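Local coordinates for hypothetical protein (Deinococcus radiodurans, PDB 1U5K) that is probably involved in DNA repair and in recombination by the RecF pathway, and carries a bound zinc ion, at residues A96-A99 / D100-Q104; G106-E110 / Q111-L115; P180-P184 / A185-F189. One frame throughout, in Å; residues are numbered along the deposited sequence.

Interaction 1: residues A96-A99 / D100-Q104; sequences AEFA and DALFQ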
ATOM      1  N   ALA A  96       2.553  -5.764  12.241  1.00 19.72           N
ATOM      2  CA  ALA A  96       1.869  -6.834  11.532  1.00 20.63           C
ATOM      3  C   ALA A  96       2.251  -6.879  10.049  1.00 19.97           C
ATOM      4  O   ALA A  96       2.667  -7.925   9.543  1.00 18.66           O
ATOM      5  CB  ALA A  96       0.380  -6.747  11.720  1.00 20.74           C
ATOM      6  N   GLU A  97       2.129  -5.742   9.371  1.00 19.62           N
ATOM      7  CA  GLU A  97       2.399  -5.674   7.933  1.00 20.30           C
ATOM      8  C   GLU A  97       3.906  -5.779   7.668  1.00 20.61           C
ATOM      9  O   GLU A  97       4.356  -6.403   6.712  1.00 19.29           O
ATOM     10  CB  GLU A  97       1.766  -4.416   7.325  1.00 20.33           C
ATOM     11  CG  GLU A  97       0.241  -4.441   7.300  1.00 20.02           C
ATOM     12  CD  GLU A  97      -0.336  -5.417   6.281  1.00 24.79           C
ATOM     13  OE1 GLU A  97       0.400  -5.986   5.439  1.00 23.26           O
ATOM     14  OE2 GLU A  97      -1.567  -5.606   6.298  1.00 25.58           O
ATOM     15  N   PHE A  98       4.719  -5.257   8.583  1.00 21.57           N
ATOM     16  CA  PHE A  98       6.162  -5.329   8.434  1.00 21.35           C
ATOM     17  C   PHE A  98       6.613  -6.778   8.549  1.00 21.45           C
ATOM     18  O   PHE A  98       7.379  -7.265   7.711  1.00 19.27           O
ATOM     19  CB  PHE A  98       6.872  -4.492   9.504  1.00 21.65           C
ATOM     20  CG  PHE A  98       8.360  -4.687   9.531  1.00 20.72           C
ATOM     21  CD1 PHE A  98       9.188  -4.065   8.610  1.00 19.19           C
ATOM     22  CD2 PHE A  98       8.931  -5.506  10.490  1.00 21.07           C
ATOM     23  CE1 PHE A  98      10.583  -4.259   8.661  1.00 17.70           C
ATOM     24  CE2 PHE A  98      10.305  -5.679  10.552  1.00 22.45           C
ATOM     25  CZ  PHE A  98      11.124  -5.078   9.620  1.00 22.44           C
ATOM     26  N   ALA A  99       6.124  -7.471   9.571  1.00 21.28           N
ATOM     27  CA  ALA A  99       6.525  -8.867   9.744  1.00 22.46           C
ATOM     28  C   ALA A  99       6.135  -9.744   8.547  1.00 23.34           C
ATOM     29  O   ALA A  99       6.920 -10.572   8.079  1.00 23.51           O
ATOM     30  CB  ALA A  99       5.974  -9.441  11.033  1.00 22.79           C
ATOM     31  N   ASP A 100       4.945  -9.502   8.011  1.00 23.43           N
ATOM     32  CA  ASP A 100       4.442 -10.280   6.885  1.00 24.12           C
ATOM     33  C   ASP A 100       5.285 -10.041   5.647  1.00 23.42           C
ATOM     34  O   ASP A 100       5.462 -10.948   4.847  1.00 24.45           O
ATOM     35  CB  ASP A 100       3.003  -9.913   6.546  1.00 24.60           C
ATOM     36  CG  ASP A 100       2.351 -10.920   5.612  1.00 26.21           C
ATOM     37  OD1 ASP A 100       2.536 -12.145   5.728  1.00 28.79           O
ATOM     38  OD2 ASP A 100       1.639 -10.534   4.678  1.00 29.24           O
ATOM     39  N   ALA A 101       5.780  -8.815   5.512  1.00 22.89           N
ATOM     40  CA  ALA A 101       6.566  -8.415   4.368  1.00 22.95           C
ATOM     41  C   ALA A 101       7.988  -8.930   4.482  1.00 23.67           C
ATOM     42  O   ALA A 101       8.617  -9.236   3.468  1.00 22.47           O
ATOM     43  CB  ALA A 101       6.546  -6.919   4.262  1.00 23.07           C
ATOM     44  N   LEU A 102       8.480  -9.035   5.715  1.00 22.78           N
ATOM     45  CA  LEU A 102       9.893  -9.303   5.934  1.00 22.94           C
ATOM     46  C   LEU A 102      10.217 -10.786   5.744  1.00 24.34           C
ATOM     47  O   LEU A 102      11.258 -11.134   5.196  1.00 25.37           O
ATOM     48  CB  LEU A 102      10.351  -8.789   7.299  1.00 22.02           C
ATOM     49  CG  LEU A 102      11.750  -9.195   7.754  1.00 20.74           C
ATOM     50  CD1 LEU A 102      12.757  -8.462   6.895  1.00 21.60           C
ATOM     51  CD2 LEU A 102      11.991  -8.881   9.220  1.00 22.09           C
ATOM     52  N   PHE A 103       9.325 -11.642   6.217  1.00 25.13           N
ATOM     53  CA  PHE A 103       9.490 -13.081   6.196  1.00 26.77           C
ATOM     54  C   PHE A 103       8.749 -13.674   4.997  1.00 29.03           C
ATOM     55  O   PHE A 103       7.529 -13.591   4.913  1.00 29.60           O
ATOM     56  CB  PHE A 103       8.916 -13.665   7.486  1.00 25.79           C
ATOM     57  CG  PHE A 103       9.705 -13.310   8.708  1.00 24.17           C
ATOM     58  CD1 PHE A 103       9.423 -12.156   9.419  1.00 24.79           C
ATOM     59  CD2 PHE A 103      10.753 -14.115   9.130  1.00 23.68           C
ATOM     60  CE1 PHE A 103      10.180 -11.831  10.543  1.00 24.69           C
ATOM     61  CE2 PHE A 103      11.511 -13.795  10.254  1.00 21.48           C
ATOM     62  CZ  PHE A 103      11.229 -12.643  10.950  1.00 23.13           C
ATOM     63  N   GLN A 104       9.487 -14.296   4.085  1.00 32.80           N
ATOM     64  CA  GLN A 104       8.890 -15.053   2.983  1.00 35.47           C
ATOM     65  C   GLN A 104       8.389 -16.401   3.486  1.00 35.97           C
ATOM     66  O   GLN A 104       8.706 -16.815   4.607  1.00 34.30           O
ATOM     67  CB  GLN A 104       9.928 -15.305   1.886  1.00 37.29           C
ATOM     68  CG  GLN A 104      10.629 -14.051   1.417  1.00 40.98           C
ATOM     69  CD  GLN A 104       9.629 -12.943   1.139  1.00 47.56           C
ATOM     70  OE1 GLN A 104       9.522 -11.977   1.901  1.00 52.43           O
ATOM     71  NE2 GLN A 104       8.876 -13.090   0.059  1.00 49.78           N
TER
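F98 and L102, one helical turn apart, share nearly the same first torsion: CG stands anti to the backbone N in both, with chi1 171°, which runs the two side chains alongside each other in a common direction. CE2 and CZ of the F98 ring both touch the CD2 branch of L102, CE2 at 3.9 Å, while L102 CB lies over one face of the ring. Just past the helical residues, F103 has CG beside its own backbone N (chi1 -69°), and this brings an edge of the ring to the carbonyl of A99, with CD1 3.3 Å from A99 O and the oxygen close to the ring plane.

The backbone is the last full turn of helix 86-102. D100 N donates to A96 O at 3.2 Å and A101 N to E97 O at 3.0 Å. L102 N reaches F98 O at 2.9 Å. F103 N still bonds to A99 O at 3.2 Å, although F103 is the first residue to leave helical backbone angles. Alanine suits the sides where other elements come close to the helix backbone: A96 lies on I13 of strand 5-17 and A99 on F116 of helix 110-125, while F98 and L102 pack against helix 129-141.

E97 and D100 carry the acidic side of the turn, their carboxylates 4.8 Å apart between E97 OE1 and D100 OD2. R14 of strand 5-17 forms salt bridges with both acids, and K33 pairs with D100 OD1 and also bonds F103 O, beyond the helix end. The two acids share one cation, R14, and D100 has K33 as a second, a setting that would be expected to favour ionised carboxylates and that ties the C-terminal turn of this helix to the N-terminal β-sheet.

Interaction 2: residues G106-E110 / Q111-L115; sequences GEFSE and QAFDL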
ATOM      1  N   GLY A 106       7.870 -20.014   4.536  1.00 38.63           N
ATOM      2  CA  GLY A 106       8.893 -20.816   5.192  1.00 39.65           C
ATOM      3  C   GLY A 106       9.880 -20.130   6.128  1.00 40.00           C
ATOM      4  O   GLY A 106      10.538 -20.765   6.951  1.00 41.60           O
ATOM      5  N   GLU A 107      10.061 -18.819   6.029  1.00 39.33           N
ATOM      6  CA  GLU A 107      11.030 -18.155   6.899  1.00 38.08           C
ATOM      7  C   GLU A 107      10.541 -17.847   8.319  1.00 35.77           C
ATOM      8  O   GLU A 107      11.370 -17.482   9.149  1.00 35.84           O
ATOM      9  CB  GLU A 107      11.556 -16.868   6.248  1.00 39.06           C
ATOM     10  CG  GLU A 107      12.049 -17.044   4.819  1.00 41.96           C
ATOM     11  CD  GLU A 107      12.736 -15.816   4.243  1.00 47.91           C
ATOM     12  OE1 GLU A 107      12.710 -14.712   4.852  1.00 46.53           O
ATOM     13  OE2 GLU A 107      13.301 -16.014   3.142  1.00 47.67           O
ATOM     14  N   PHE A 108       9.243 -17.960   8.600  1.00 33.25           N
ATOM     15  CA  PHE A 108       8.674 -17.540   9.875  1.00 31.33           C
ATOM     16  C   PHE A 108       8.683 -18.584  10.983  1.00 31.51           C
ATOM     17  O   PHE A 108       7.808 -19.435  11.075  1.00 31.42           O
ATOM     18  CB  PHE A 108       7.262 -16.969   9.732  1.00 30.75           C
ATOM     19  CG  PHE A 108       6.848 -16.104  10.898  1.00 25.19           C
ATOM     20  CD1 PHE A 108       7.301 -14.807  11.028  1.00 24.71           C
ATOM     21  CD2 PHE A 108       6.029 -16.603  11.882  1.00 23.13           C
ATOM     22  CE1 PHE A 108       6.907 -14.025  12.107  1.00 27.11           C
ATOM     23  CE2 PHE A 108       5.608 -15.842  12.953  1.00 24.98           C
ATOM     24  CZ  PHE A 108       6.046 -14.530  13.066  1.00 24.96           C
ATOM     25  N   SER A 109       9.675 -18.465  11.856  1.00 32.21           N
ATOM     26  CA  SER A 109      10.022 -19.486  12.839  1.00 31.87           C
ATOM     27  C   SER A 109       9.324 -19.241  14.165  1.00 31.93           C
ATOM     28  O   SER A 109       8.721 -18.191  14.382  1.00 32.10           O
ATOM     29  CB  SER A 109      11.526 -19.434  13.099  1.00 33.24           C
ATOM     30  OG  SER A 109      11.916 -18.135  13.532  1.00 30.01           O
ATOM     31  N   GLU A 110       9.440 -20.199  15.077  1.00 31.36           N
ATOM     32  CA  GLU A 110       8.910 -20.016  16.417  1.00 31.52           C
ATOM     33  C   GLU A 110       9.535 -18.809  17.118  1.00 29.72           C
ATOM     34  O   GLU A 110       8.850 -18.085  17.833  1.00 29.49           O
ATOM     35  CB  GLU A 110       9.081 -21.272  17.278  1.00 32.13           C
ATOM     36  CG  GLU A 110       8.496 -21.070  18.670  1.00 35.15           C
ATOM     37  CD  GLU A 110       8.249 -22.336  19.470  1.00 41.70           C
ATOM     38  OE1 GLU A 110       8.748 -23.409  19.076  1.00 48.61           O
ATOM     39  OE2 GLU A 110       7.571 -22.252  20.519  1.00 46.60           O
ATOM     40  N   GLN A 111      10.831 -18.593  16.926  1.00 29.57           N
ATOM     41  CA  GLN A 111      11.535 -17.483  17.556  1.00 29.41           C
ATOM     42  C   GLN A 111      10.958 -16.159  17.051  1.00 27.45           C
ATOM     43  O   GLN A 111      10.755 -15.221  17.814  1.00 26.40           O
ATOM     44  CB  GLN A 111      13.034 -17.572  17.273  1.00 30.72           C
ATOM     45  CG  GLN A 111      13.752 -18.739  17.938  1.00 36.23           C
ATOM     46  CD  GLN A 111      13.585 -20.090  17.264  1.00 41.14           C
ATOM     47  OE1 GLN A 111      13.092 -20.210  16.138  1.00 44.01           O
ATOM     48  NE2 GLN A 111      14.012 -21.128  17.971  1.00 47.20           N
ATOM     49  N   ALA A 112      10.632 -16.123  15.763  1.00 26.43           N
ATOM     50  CA  ALA A 112      10.036 -14.965  15.120  1.00 25.19           C
ATOM     51  C   ALA A 112       8.646 -14.732  15.682  1.00 24.44           C
ATOM     52  O   ALA A 112       8.323 -13.604  16.038  1.00 24.80           O
ATOM     53  CB  ALA A 112      10.021 -15.137  13.601  1.00 25.75           C
ATOM     54  N   PHE A 113       7.859 -15.793  15.833  1.00 25.21           N
ATOM     55  CA  PHE A 113       6.539 -15.690  16.434  1.00 25.30           C
ATOM     56  C   PHE A 113       6.621 -15.067  17.830  1.00 25.10           C
ATOM     57  O   PHE A 113       5.876 -14.137  18.157  1.00 23.03           O
ATOM     58  CB  PHE A 113       5.781 -17.022  16.531  1.00 25.42           C
ATOM     59  CG  PHE A 113       4.472 -16.871  17.271  1.00 25.52           C
ATOM     60  CD1 PHE A 113       3.379 -16.300  16.646  1.00 24.37           C
ATOM     61  CD2 PHE A 113       4.378 -17.171  18.623  1.00 25.67           C
ATOM     62  CE1 PHE A 113       2.208 -16.067  17.336  1.00 25.90           C
ATOM     63  CE2 PHE A 113       3.218 -16.948  19.327  1.00 26.90           C
ATOM     64  CZ  PHE A 113       2.136 -16.397  18.690  1.00 26.81           C
ATOM     65  N   ASP A 114       7.547 -15.568  18.640  1.00 25.51           N
ATOM     66  CA  ASP A 114       7.632 -15.117  20.028  1.00 25.70           C
ATOM     67  C   ASP A 114       8.017 -13.642  20.131  1.00 24.37           C
ATOM     68  O   ASP A 114       7.476 -12.889  20.946  1.00 24.09           O
ATOM     69  CB  ASP A 114       8.693 -15.913  20.781  1.00 26.91           C
ATOM     70  CG  ASP A 114       8.234 -17.311  21.136  1.00 30.28           C
ATOM     71  OD1 ASP A 114       7.011 -17.560  21.254  1.00 34.47           O
ATOM     72  OD2 ASP A 114       9.079 -18.204  21.320  1.00 33.83           O
ATOM     73  N   LEU A 115       8.984 -13.256  19.307  1.00 24.21           N
ATOM     74  CA  LEU A 115       9.397 -11.868  19.190  1.00 23.41           C
ATOM     75  C   LEU A 115       8.278 -10.988  18.659  1.00 22.87           C
ATOM     76  O   LEU A 115       8.107  -9.856  19.124  1.00 23.04           O
ATOM     77  CB  LEU A 115      10.599 -11.723  18.268  1.00 24.90           C
ATOM     78  CG  LEU A 115      11.824 -10.876  18.600  1.00 31.53           C
ATOM     79  CD1 LEU A 115      12.208 -10.097  17.360  1.00 36.91           C
ATOM     80  CD2 LEU A 115      11.808  -9.975  19.828  1.00 32.39           C
TER
HETATM   81  O   HOH W   1       5.645 -19.840  21.057  1.00 40.94           O
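F113 N donates to S109 O and D114 N to E110 O, both at 2.9 Å, and these bonds open helix 110-125 directly behind its N-cap, S109. The serine adds a capping bond of its own: the hydroxyl oxygen S109 OG accepts the A112 N-H at 3.3 Å, with an N-H...O angle of 154°. Its chi1 of 57° sets OG between the backbone N and the carbonyl carbon, turned back toward the first helical turn. Serine suits the position because the first-turn amides of a helix generally lack a carbonyl four residues earlier, and a short side chain ending in oxygen supplies an acceptor.

On the exposed side E110 and D114 lie one turn apart, with OE2 of E110 4.4 Å from OD2 of D114. A water donates to both acids, to OE2 of E110 and to OD1 of D114, and so should ease the repulsion of the like charges. E110, in the first turn, is probably also favoured by the helix dipole.

The opposite character appears at F108, just ahead of the cap. Its ring folds back over the first turn and is buried there, beside F103, just after helix 86-102, which meets it edge-to-face. CE2 of F108 also stands 3.8 Å from CB of F113. Alanine suits the turn beneath because its one methyl can lie close against an aromatic face: A112 CB sits 3.9 Å from the F108 ring centroid, a CH-pi contact 23° off the ring normal.

Interaction 3: residues P180-P184 / A185-F189; sequences PPYPP and AVLDF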
ATOM      1  N   PRO A 180      26.569  13.631   5.678  1.00 35.23           N
ATOM      2  CA  PRO A 180      27.244  13.664   6.982  1.00 34.64           C
ATOM      3  C   PRO A 180      27.022  12.403   7.809  1.00 33.25           C
ATOM      4  O   PRO A 180      26.051  11.698   7.587  1.00 33.30           O
ATOM      5  CB  PRO A 180      26.632  14.873   7.707  1.00 35.68           C
ATOM      6  CG  PRO A 180      25.585  15.442   6.819  1.00 35.97           C
ATOM      7  CD  PRO A 180      25.559  14.693   5.522  1.00 35.35           C
ATOM      8  N   PRO A 181      27.871  12.144   8.793  1.00 32.39           N
ATOM      9  CA  PRO A 181      27.772  10.907   9.563  1.00 32.56           C
ATOM     10  C   PRO A 181      26.487  10.854  10.391  1.00 32.43           C
ATOM     11  O   PRO A 181      25.930  11.905  10.695  1.00 30.80           O
ATOM     12  CB  PRO A 181      29.011  10.939  10.455  1.00 32.76           C
ATOM     13  CG  PRO A 181      29.496  12.343  10.474  1.00 33.43           C
ATOM     14  CD  PRO A 181      28.948  13.022   9.274  1.00 32.88           C
ATOM     15  N   TYR A 182      25.986   9.649  10.651  1.00 31.24           N
ATOM     16  CA  TYR A 182      24.931   9.498  11.630  1.00 31.85           C
ATOM     17  C   TYR A 182      25.460   9.975  12.980  1.00 32.75           C
ATOM     18  O   TYR A 182      26.626   9.744  13.302  1.00 33.27           O
ATOM     19  CB  TYR A 182      24.545   8.033  11.761  1.00 32.22           C
ATOM     20  CG  TYR A 182      23.695   7.478  10.648  1.00 29.62           C
ATOM     21  CD1 TYR A 182      24.096   6.351   9.952  1.00 28.97           C
ATOM     22  CD2 TYR A 182      22.479   8.055  10.310  1.00 30.50           C
ATOM     23  CE1 TYR A 182      23.308   5.835   8.938  1.00 27.49           C
ATOM     24  CE2 TYR A 182      21.660   7.506   9.342  1.00 28.98           C
ATOM     25  CZ  TYR A 182      22.075   6.385   8.653  1.00 28.34           C
ATOM     26  OH  TYR A 182      21.302   5.836   7.645  1.00 24.62           O
ATOM     27  N   PRO A 183      24.610  10.607  13.782  1.00 32.56           N
ATOM     28  CA  PRO A 183      25.011  10.965  15.143  1.00 33.36           C
ATOM     29  C   PRO A 183      25.228   9.723  15.985  1.00 33.32           C
ATOM     30  O   PRO A 183      24.782   8.620  15.636  1.00 33.50           O
ATOM     31  CB  PRO A 183      23.856  11.826  15.664  1.00 34.36           C
ATOM     32  CG  PRO A 183      22.707  11.542  14.799  1.00 33.41           C
ATOM     33  CD  PRO A 183      23.229  11.016  13.484  1.00 32.36           C
ATOM     34  N   PRO A 184      25.984   9.894  17.064  1.00 33.75           N
ATOM     35  CA  PRO A 184      26.455   8.753  17.855  1.00 33.69           C
ATOM     36  C   PRO A 184      25.380   7.787  18.368  1.00 33.09           C
ATOM     37  O   PRO A 184      25.626   6.582  18.411  1.00 33.82           O
ATOM     38  CB  PRO A 184      27.202   9.401  19.030  1.00 34.31           C
ATOM     39  CG  PRO A 184      27.402  10.831  18.679  1.00 35.03           C
ATOM     40  CD  PRO A 184      26.493  11.190  17.547  1.00 34.55           C
ATOM     41  N   ALA A 185      24.233   8.269  18.830  1.00 32.82           N
ATOM     42  CA  ALA A 185      23.223   7.359  19.375  1.00 31.81           C
ATOM     43  C   ALA A 185      22.574   6.577  18.226  1.00 30.66           C
ATOM     44  O   ALA A 185      22.208   5.413  18.391  1.00 31.26           O
ATOM     45  CB  ALA A 185      22.166   8.136  20.159  1.00 31.97           C
ATOM     46  N   VAL A 186      22.427   7.207  17.067  1.00 29.38           N
ATOM     47  CA  VAL A 186      21.927   6.507  15.885  1.00 28.98           C
ATOM     48  C   VAL A 186      22.869   5.392  15.457  1.00 28.58           C
ATOM     49  O   VAL A 186      22.466   4.245  15.270  1.00 27.73           O
ATOM     50  CB  VAL A 186      21.641   7.510  14.771  1.00 29.49           C
ATOM     51  CG1 VAL A 186      21.405   6.826  13.440  1.00 29.63           C
ATOM     52  CG2 VAL A 186      20.484   8.407  15.178  1.00 28.82           C
ATOM     53  N   LEU A 187      24.160   5.697  15.410  1.00 28.15           N
ATOM     54  CA  LEU A 187      25.172   4.730  15.032  1.00 28.37           C
ATOM     55  C   LEU A 187      25.192   3.558  15.988  1.00 27.64           C
ATOM     56  O   LEU A 187      25.323   2.400  15.596  1.00 25.89           O
ATOM     57  CB  LEU A 187      26.581   5.332  15.030  1.00 29.56           C
ATOM     58  CG  LEU A 187      27.179   5.729  13.688  1.00 33.11           C
ATOM     59  CD1 LEU A 187      28.610   6.234  13.941  1.00 33.73           C
ATOM     60  CD2 LEU A 187      27.100   4.577  12.698  1.00 32.66           C
ATOM     61  N   ASP A 188      25.065   3.882  17.268  1.00 27.25           N
ATOM     62  CA  ASP A 188      25.123   2.834  18.266  1.00 26.84           C
ATOM     63  C   ASP A 188      23.941   1.879  18.124  1.00 26.35           C
ATOM     64  O   ASP A 188      24.070   0.656  18.240  1.00 27.12           O
ATOM     65  CB  ASP A 188      25.206   3.474  19.650  1.00 27.84           C
ATOM     66  CG  ASP A 188      24.883   2.507  20.738  1.00 27.85           C
ATOM     67  OD1 ASP A 188      23.736   2.613  21.212  1.00 36.68           O
ATOM     68  OD2 ASP A 188      25.645   1.599  21.115  1.00 33.37           O
ATOM     69  N   PHE A 189      22.768   2.446  17.890  1.00 26.21           N
ATOM     70  CA  PHE A 189      21.590   1.635  17.618  1.00 26.04           C
ATOM     71  C   PHE A 189      21.779   0.746  16.396  1.00 25.82           C
ATOM     72  O   PHE A 189      21.605  -0.465  16.463  1.00 25.58           O
ATOM     73  CB  PHE A 189      20.346   2.496  17.442  1.00 25.83           C
ATOM     74  CG  PHE A 189      19.110   1.685  17.197  1.00 26.26           C
ATOM     75  CD1 PHE A 189      18.412   1.144  18.257  1.00 30.32           C
ATOM     76  CD2 PHE A 189      18.692   1.426  15.900  1.00 29.62           C
ATOM     77  CE1 PHE A 189      17.269   0.403  18.010  1.00 32.79           C
ATOM     78  CE2 PHE A 189      17.566   0.659  15.656  1.00 28.26           C
ATOM     79  CZ  PHE A 189      16.843   0.185  16.712  1.00 29.57           C
TER
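The ring of Y182 is met obliquely by V186, whose CG1 methyl lies 3.5 Å from CD2 of the tyrosine; the two side chains cross at about a right angle. CG1 of the valine stands anti to its backbone N (chi1 168°) and so faces the tyrosine, while its other methyl, CG2, turns to the P183 ring, 3.9 Å from CG. L187 adds to the same patch, its CG 4.0 Å from CB of Y182.

Beyond the rings the backbone starts helix 184-192, with P183 at the N-cap position. L187 N bonds to P183 O at 3.0 Å, and D188 N to P184 O at 3.0 Å. D188 forms a salt bridge with R196.

The side chain of L187 is about 13 Å from the zinc ion. Y182 pairs by backbone with E162 and packs on A217, and V186 packs on L214, so the start of this helix lies between the zinc-bearing region and helix 211-225. The chemistry is apolar packing plus two helical bonds, and proline fits this helix start, where its missing N-H is not needed and its ring already holds phi near the helical value.

Interactions 1 and 2 adjoin, at the end of helix 86-102 and the start of helix 110-125, and touch through F103: its CG lies 3.7 Å from CD1 of F108 and its CZ 3.8 Å from CB of A112. Interaction 1 is buried near the middle of the chain, its acids paired with basic residues of the N-terminal sheet; interaction 2 is only partly buried, and its acids share a water. Interaction 3 stands apart, with its centre 26 and 29 Å from the other two, on the zinc-bearing side. Both later contacts start helices, one capped by a serine hydroxyl, the other begun by a proline pair, P183 at the N-cap and P184 in the first turn, whereas interaction 1 ends one.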